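Local coordinates for Non-sulfated chondroitin lyase E66 (Autographa californica nucleopolyhedrovirus, PDB 3VSN), which cleaves non-sulfated chondroitin as a polysaccharide lyase of the occlusion-derived virus envelope and is essential for oral infection of the insect host, at residues 359-368 with 437-448. Numbering follows the deposited sequence.
Sequences APLWTMARRI and MNNLQFKSCTLF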
ATOM      1  N   ALA A 359     -10.019   0.140  12.042  1.00 13.77           N
ATOM      2  CA  ALA A 359      -9.841   1.602  12.086  1.00 13.59           C
ATOM      3  C   ALA A 359      -8.639   2.081  12.909  1.00 13.40           C
ATOM      4  O   ALA A 359      -7.924   2.979  12.462  1.00 13.25           O
ATOM      5  CB  ALA A 359     -11.116   2.307  12.529  1.00 13.69           C
ATOM      6  N   PRO A 360      -8.414   1.503  14.111  1.00 13.10           N
ATOM      7  CA  PRO A 360      -7.220   1.924  14.849  1.00 13.14           C
ATOM      8  C   PRO A 360      -5.909   1.722  14.079  1.00 12.94           C
ATOM      9  O   PRO A 360      -5.053   2.611  14.096  1.00 12.82           O
ATOM     10  CB  PRO A 360      -7.268   1.058  16.111  1.00 13.06           C
ATOM     11  CG  PRO A 360      -8.734   0.854  16.328  1.00 13.39           C
ATOM     12  CD  PRO A 360      -9.272   0.631  14.938  1.00 13.27           C
ATOM     13  N   LEU A 361      -5.775   0.588  13.393  1.00 12.89           N
ATOM     14  CA  LEU A 361      -4.590   0.305  12.576  1.00 13.13           C
ATOM     15  C   LEU A 361      -4.423   1.309  11.428  1.00 13.20           C
ATOM     16  O   LEU A 361      -3.309   1.750  11.143  1.00 13.19           O
ATOM     17  CB  LEU A 361      -4.636  -1.134  12.034  1.00 13.04           C
ATOM     18  CG  LEU A 361      -3.445  -1.657  11.218  1.00 13.18           C
ATOM     19  CD1 LEU A 361      -2.170  -1.711  12.051  1.00 13.00           C
ATOM     20  CD2 LEU A 361      -3.763  -3.026  10.638  1.00 13.12           C
ATOM     21  N   TRP A 362      -5.532   1.681  10.793  1.00 13.28           N
ATOM     22  CA  TRP A 362      -5.507   2.641   9.682  1.00 13.58           C
ATOM     23  C   TRP A 362      -5.207   4.056  10.095  1.00 13.34           C
ATOM     24  O   TRP A 362      -4.739   4.860   9.283  1.00 13.53           O
ATOM     25  CB  TRP A 362      -6.840   2.627   8.945  1.00 13.79           C
ATOM     26  CG  TRP A 362      -7.063   1.438   8.039  1.00 14.08           C
ATOM     27  CD1 TRP A 362      -6.480   0.172   8.112  1.00 14.29           C
ATOM     28  CD2 TRP A 362      -7.982   1.368   6.897  1.00 14.27           C
ATOM     29  NE1 TRP A 362      -6.954  -0.644   7.109  1.00 14.34           N
ATOM     30  CE2 TRP A 362      -7.859   0.011   6.350  1.00 14.43           C
ATOM     31  CE3 TRP A 362      -8.854   2.266   6.291  1.00 14.41           C
ATOM     32  CZ2 TRP A 362      -8.593  -0.405   5.247  1.00 14.57           C
ATOM     33  CZ3 TRP A 362      -9.594   1.834   5.181  1.00 14.65           C
ATOM     34  CH2 TRP A 362      -9.467   0.529   4.675  1.00 14.57           C
ATOM     35  N   THR A 363      -5.489   4.386  11.351  1.00 13.00           N
ATOM     36  CA  THR A 363      -5.394   5.768  11.816  1.00 12.48           C
ATOM     37  C   THR A 363      -4.227   6.033  12.759  1.00 12.31           C
ATOM     38  O   THR A 363      -3.812   7.181  12.926  1.00 12.17           O
ATOM     39  CB  THR A 363      -6.690   6.213  12.523  1.00 12.63           C
ATOM     40  OG1 THR A 363      -6.967   5.339  13.626  1.00 12.23           O
ATOM     41  CG2 THR A 363      -7.864   6.200  11.548  1.00 12.75           C
ATOM     42  N   MET A 364      -3.696   4.983  13.378  1.00 11.87           N
ATOM     43  CA  MET A 364      -2.728   5.174  14.456  1.00 11.84           C
ATOM     44  C   MET A 364      -1.458   4.328  14.368  1.00 11.82           C
ATOM     45  O   MET A 364      -0.639   4.358  15.288  1.00 11.49           O
ATOM     46  CB  MET A 364      -3.412   4.982  15.815  1.00 11.84           C
ATOM     47  CG  MET A 364      -4.374   6.100  16.178  1.00 11.93           C
ATOM     48  SD  MET A 364      -5.212   5.821  17.749  1.00 12.27           S
ATOM     49  CE  MET A 364      -6.509   4.691  17.252  1.00 12.16           C
ATOM     50  N   ALA A 365      -1.281   3.579  13.276  1.00 11.91           N
ATOM     51  CA  ALA A 365      -0.031   2.834  13.082  1.00 11.95           C
ATOM     52  C   ALA A 365       1.137   3.812  12.993  1.00 11.96           C
ATOM     53  O   ALA A 365       1.154   4.693  12.131  1.00 11.94           O
ATOM     54  CB  ALA A 365      -0.092   1.959  11.837  1.00 12.00           C
ATOM     55  N   ARG A 366       2.088   3.664  13.910  1.00 11.86           N
ATOM     56  CA  ARG A 366       3.306   4.471  13.943  1.00 11.93           C
ATOM     57  C   ARG A 366       4.468   3.515  14.159  1.00 11.98           C
ATOM     58  O   ARG A 366       4.932   3.319  15.284  1.00 12.19           O
ATOM     59  CB  ARG A 366       3.245   5.516  15.069  1.00 11.89           C
ATOM     60  CG  ARG A 366       2.032   6.437  15.032  1.00 11.85           C
ATOM     61  CD  ARG A 366       2.087   7.396  13.853  1.00 12.13           C
ATOM     62  NE  ARG A 366       1.045   8.419  13.936  1.00 12.32           N
ATOM     63  CZ  ARG A 366      -0.162   8.311  13.386  1.00 12.37           C
ATOM     64  NH1 ARG A 366      -0.503   7.219  12.706  1.00 12.27           N
ATOM     65  NH2 ARG A 366      -1.036   9.298  13.522  1.00 12.44           N
ATOM     66  N   ARG A 367       4.917   2.908  13.067  1.00 12.10           N
ATOM     67  CA  ARG A 367       5.800   1.749  13.132  1.00 12.24           C
ATOM     68  C   ARG A 367       6.842   1.782  12.016  1.00 12.22           C
ATOM     69  O   ARG A 367       6.580   2.270  10.908  1.00 12.49           O
ATOM     70  CB  ARG A 367       4.958   0.459  13.063  1.00 12.45           C
ATOM     71  CG  ARG A 367       5.734  -0.842  12.903  1.00 12.73           C
ATOM     72  CD  ARG A 367       6.482  -1.272  14.161  1.00 12.81           C
ATOM     73  NE  ARG A 367       7.335  -2.424  13.868  1.00 13.20           N
ATOM     74  CZ  ARG A 367       6.939  -3.695  13.912  1.00 13.44           C
ATOM     75  NH1 ARG A 367       5.695  -4.005  14.265  1.00 13.39           N
ATOM     76  NH2 ARG A 367       7.795  -4.666  13.608  1.00 13.38           N
ATOM     77  N   ILE A 368       8.035   1.297  12.334  1.00 11.98           N
ATOM     78  CA  ILE A 368       9.043   1.010  11.329  1.00 11.81           C
ATOM     79  C   ILE A 368       9.239  -0.500  11.300  1.00 11.89           C
ATOM     80  O   ILE A 368       9.154  -1.168  12.337  1.00 11.74           O
ATOM     81  CB  ILE A 368      10.376   1.752  11.590  1.00 11.77           C
ATOM     82  CG1 ILE A 368      11.015   1.319  12.923  1.00 11.70           C
ATOM     83  CG2 ILE A 368      10.151   3.257  11.537  1.00 11.64           C
ATOM     84  CD1 ILE A 368      12.330   2.010  13.247  1.00 11.85           C
ATOM     85  N   MET A 437     -15.056   6.543  16.872  1.00 15.67           N
ATOM     86  CA  MET A 437     -14.176   5.912  17.855  1.00 15.65           C
ATOM     87  C   MET A 437     -14.277   6.625  19.200  1.00 15.49           C
ATOM     88  O   MET A 437     -13.260   6.958  19.819  1.00 15.01           O
ATOM     89  CB  MET A 437     -12.725   5.849  17.353  1.00 15.88           C
ATOM     90  CG  MET A 437     -12.529   4.870  16.201  1.00 16.36           C
ATOM     91  SD  MET A 437     -10.813   4.441  15.830  1.00 17.08           S
ATOM     92  CE  MET A 437     -10.209   5.986  15.161  1.00 16.35           C
ATOM     93  N   ASN A 438     -15.517   6.854  19.640  1.00 15.29           N
ATOM     94  CA  ASN A 438     -15.791   7.454  20.947  1.00 15.37           C
ATOM     95  C   ASN A 438     -15.253   8.892  21.066  1.00 15.04           C
ATOM     96  O   ASN A 438     -14.800   9.314  22.136  1.00 14.92           O
ATOM     97  CB  ASN A 438     -15.227   6.543  22.050  1.00 15.78           C
ATOM     98  CG  ASN A 438     -15.647   6.963  23.440  1.00 16.18           C
ATOM     99  OD1 ASN A 438     -16.766   7.420  23.649  1.00 16.75           O
ATOM    100  ND2 ASN A 438     -14.743   6.803  24.403  1.00 16.16           N
ATOM    101  N   ASN A 439     -15.313   9.635  19.959  1.00 14.77           N
ATOM    102  CA  ASN A 439     -14.767  11.002  19.877  1.00 14.73           C
ATOM    103  C   ASN A 439     -13.273  11.101  20.203  1.00 14.32           C
ATOM    104  O   ASN A 439     -12.805  12.137  20.689  1.00 14.14           O
ATOM    105  CB  ASN A 439     -15.581  11.996  20.729  1.00 15.49           C
ATOM    106  CG  ASN A 439     -16.791  12.557  19.995  1.00 16.43           C
ATOM    107  OD1 ASN A 439     -17.756  12.997  20.622  1.00 17.60           O
ATOM    108  ND2 ASN A 439     -16.740  12.560  18.669  1.00 16.19           N
ATOM    109  N   LEU A 440     -12.534  10.022  19.942  1.00 13.78           N
ATOM    110  CA  LEU A 440     -11.076  10.038  20.070  1.00 13.48           C
ATOM    111  C   LEU A 440     -10.492  11.193  19.277  1.00 13.30           C
ATOM    112  O   LEU A 440     -10.817  11.383  18.100  1.00 13.63           O
ATOM    113  CB  LEU A 440     -10.455   8.719  19.593  1.00 13.53           C
ATOM    114  CG  LEU A 440      -8.920   8.650  19.540  1.00 13.58           C
ATOM    115  CD1 LEU A 440      -8.307   8.580  20.936  1.00 13.68           C
ATOM    116  CD2 LEU A 440      -8.479   7.468  18.694  1.00 13.58           C
ATOM    117  N   GLN A 441      -9.639  11.967  19.936  1.00 13.01           N
ATOM    118  CA  GLN A 441      -8.894  13.033  19.285  1.00 12.79           C
ATOM    119  C   GLN A 441      -7.446  12.988  19.747  1.00 12.62           C
ATOM    120  O   GLN A 441      -7.149  12.458  20.824  1.00 12.50           O
ATOM    121  CB  GLN A 441      -9.511  14.400  19.594  1.00 12.88           C
ATOM    122  CG  GLN A 441      -9.451  14.802  21.063  1.00 13.16           C
ATOM    123  CD  GLN A 441      -9.929  16.220  21.291  1.00 13.51           C
ATOM    124  OE1 GLN A 441      -9.243  17.179  20.941  1.00 14.03           O
ATOM    125  NE2 GLN A 441     -11.107  16.359  21.882  1.00 13.38           N
ATOM    126  N   PHE A 442      -6.549  13.525  18.924  1.00 12.24           N
ATOM    127  CA  PHE A 442      -5.150  13.677  19.313  1.00 11.99           C
ATOM    128  C   PHE A 442      -4.402  14.661  18.428  1.00 11.94           C
ATOM    129  O   PHE A 442      -4.840  14.982  17.319  1.00 11.88           O
ATOM    130  CB  PHE A 442      -4.413  12.320  19.353  1.00 11.80           C
ATOM    131  CG  PHE A 442      -4.485  11.526  18.067  1.00 11.73           C
ATOM    132  CD1 PHE A 442      -3.788  11.932  16.931  1.00 11.68           C
ATOM    133  CD2 PHE A 442      -5.222  10.343  18.008  1.00 11.80           C
ATOM    134  CE1 PHE A 442      -3.846  11.193  15.755  1.00 11.72           C
ATOM    135  CE2 PHE A 442      -5.276   9.594  16.836  1.00 11.74           C
ATOM    136  CZ  PHE A 442      -4.588  10.018  15.709  1.00 11.76           C
ATOM    137  N   LYS A 443      -3.277  15.144  18.943  1.00 11.78           N
ATOM    138  CA  LYS A 443      -2.243  15.735  18.109  1.00 11.73           C
ATOM    139  C   LYS A 443      -1.118  14.711  18.047  1.00 11.52           C
ATOM    140  O   LYS A 443      -0.685  14.199  19.078  1.00 11.37           O
ATOM    141  CB  LYS A 443      -1.750  17.055  18.702  1.00 11.94           C
ATOM    142  CG  LYS A 443      -2.775  18.186  18.688  1.00 12.42           C
ATOM    143  CD  LYS A 443      -2.575  19.119  17.500  1.00 12.72           C
ATOM    144  CE  LYS A 443      -3.676  20.168  17.388  1.00 12.92           C
ATOM    145  NZ  LYS A 443      -3.679  21.185  18.479  1.00 13.13           N
ATOM    146  N   SER A 444      -0.669  14.392  16.835  1.00 11.33           N
ATOM    147  CA  SER A 444       0.321  13.339  16.633  1.00 11.27           C
ATOM    148  C   SER A 444       1.534  13.897  15.906  1.00 11.18           C
ATOM    149  O   SER A 444       1.395  14.508  14.845  1.00 10.98           O
ATOM    150  CB  SER A 444      -0.291  12.179  15.839  1.00 11.28           C
ATOM    151  OG  SER A 444       0.688  11.210  15.496  1.00 11.43           O
ATOM    152  N   CYS A 445       2.713  13.680  16.488  1.00 11.07           N
ATOM    153  CA  CYS A 445       3.977  14.140  15.923  1.00 11.11           C
ATOM    154  C   CYS A 445       4.852  12.927  15.643  1.00 10.96           C
ATOM    155  O   CYS A 445       5.224  12.212  16.571  1.00 10.89           O
ATOM    156  CB  CYS A 445       4.707  15.049  16.917  1.00 11.25           C
ATOM    157  SG  CYS A 445       3.779  16.480  17.512  1.00 11.80           S
ATOM    158  N   THR A 446       5.181  12.690  14.377  1.00 10.89           N
ATOM    159  CA  THR A 446       6.067  11.579  14.026  1.00 10.83           C
ATOM    160  C   THR A 446       7.272  12.090  13.249  1.00 10.90           C
ATOM    161  O   THR A 446       7.124  12.928  12.368  1.00 10.90           O
ATOM    162  CB  THR A 446       5.344  10.511  13.179  1.00 10.90           C
ATOM    163  OG1 THR A 446       4.021  10.302  13.684  1.00 10.94           O
ATOM    164  CG2 THR A 446       6.108   9.188  13.195  1.00 11.04           C
ATOM    165  N   LEU A 447       8.458  11.588  13.586  1.00 10.78           N
ATOM    166  CA  LEU A 447       9.660  11.896  12.821  1.00 10.92           C
ATOM    167  C   LEU A 447      10.397  10.616  12.437  1.00 11.06           C
ATOM    168  O   LEU A 447      10.762   9.825  13.310  1.00 11.05           O
ATOM    169  CB  LEU A 447      10.583  12.837  13.614  1.00 10.80           C
ATOM    170  CG  LEU A 447      11.931  13.203  12.983  1.00 10.81           C
ATOM    171  CD1 LEU A 447      11.752  14.122  11.779  1.00 10.68           C
ATOM    172  CD2 LEU A 447      12.844  13.845  14.019  1.00 10.86           C
ATOM    173  N   PHE A 448      10.602  10.420  11.134  1.00 11.24           N
ATOM    174  CA  PHE A 448      11.435   9.325  10.624  1.00 11.43           C
ATOM    175  C   PHE A 448      12.830   9.860  10.308  1.00 11.43           C
ATOM    176  O   PHE A 448      12.968  10.946   9.735  1.00 11.32           O
ATOM    177  CB  PHE A 448      10.843   8.705   9.347  1.00 11.80           C
ATOM    178  CG  PHE A 448       9.532   7.985   9.544  1.00 12.25           C
ATOM    179  CD1 PHE A 448       9.470   6.784  10.243  1.00 12.30           C
ATOM    180  CD2 PHE A 448       8.360   8.491   8.987  1.00 12.62           C
ATOM    181  CE1 PHE A 448       8.262   6.119  10.410  1.00 12.60           C
ATOM    182  CE2 PHE A 448       7.147   7.829   9.147  1.00 12.82           C
ATOM    183  CZ  PHE A 448       7.098   6.642   9.865  1.00 12.87           C
TER
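Arg366, just beyond helix 359-364, reaches across to the hydroxyl of Ser444 on strand 440-448. Its CB starts across the strand rather than at it, and a turn about CB-CG (chi2 -69°) swings the chain toward strand 440-448. CD then passes 3.5 Å from Thr446 OG1. NE and NH2 both donate side-on to Ser444 OG, NE at 3.2 Å, and the oxygen lies almost in the guanidinium plane. NH1 turns back to its own segment, giving Ala365 O a nearly straight bond of 3.1 Å (166°) from above the carbonyl plane, and Thr363 O a weak one. NH2 also lies obliquely beside the Phe442 ring, near CE1. Gln455 on the neighbouring strand 452-461 is a second partner of Ser444 OG, through NE2, while Thr446 OG1, which merely touches Arg366, has its hydrogen bond with Gln455 OE1.

Apolar contacts continue to both ends. Met364 crosses the Phe442 rim, CG 3.7 Å from CE2, with SD in an oblique Met-aromatic contact; bent at chi3 (-81°), its CE meets Leu440 CD2 tip to tip at 3.7 Å. The edge of the same ring faces Thr363 O. At the start of the type I' turn 437-440, Met437 lays SD beside Ala359 CB and brings CE to 3.6 Å from Thr363 OG1, which donates a hydrogen bond to Ala359 O. Toward the other end, Ile368 CG2 packs on the edge of Phe448, 3.6 Å from CE1.

The contact thus joins the helix and the start of strand 367-370 to the seven-stranded antiparallel sheet, with Ala359 about 9 Å from the catalytically important Glu350, side chain to side chain. At its centre, a buried guanidinium meets one neutral hydroxyl across the contact and carbonyl oxygens of its own segment, so its charge is probably spread over several dipoles here.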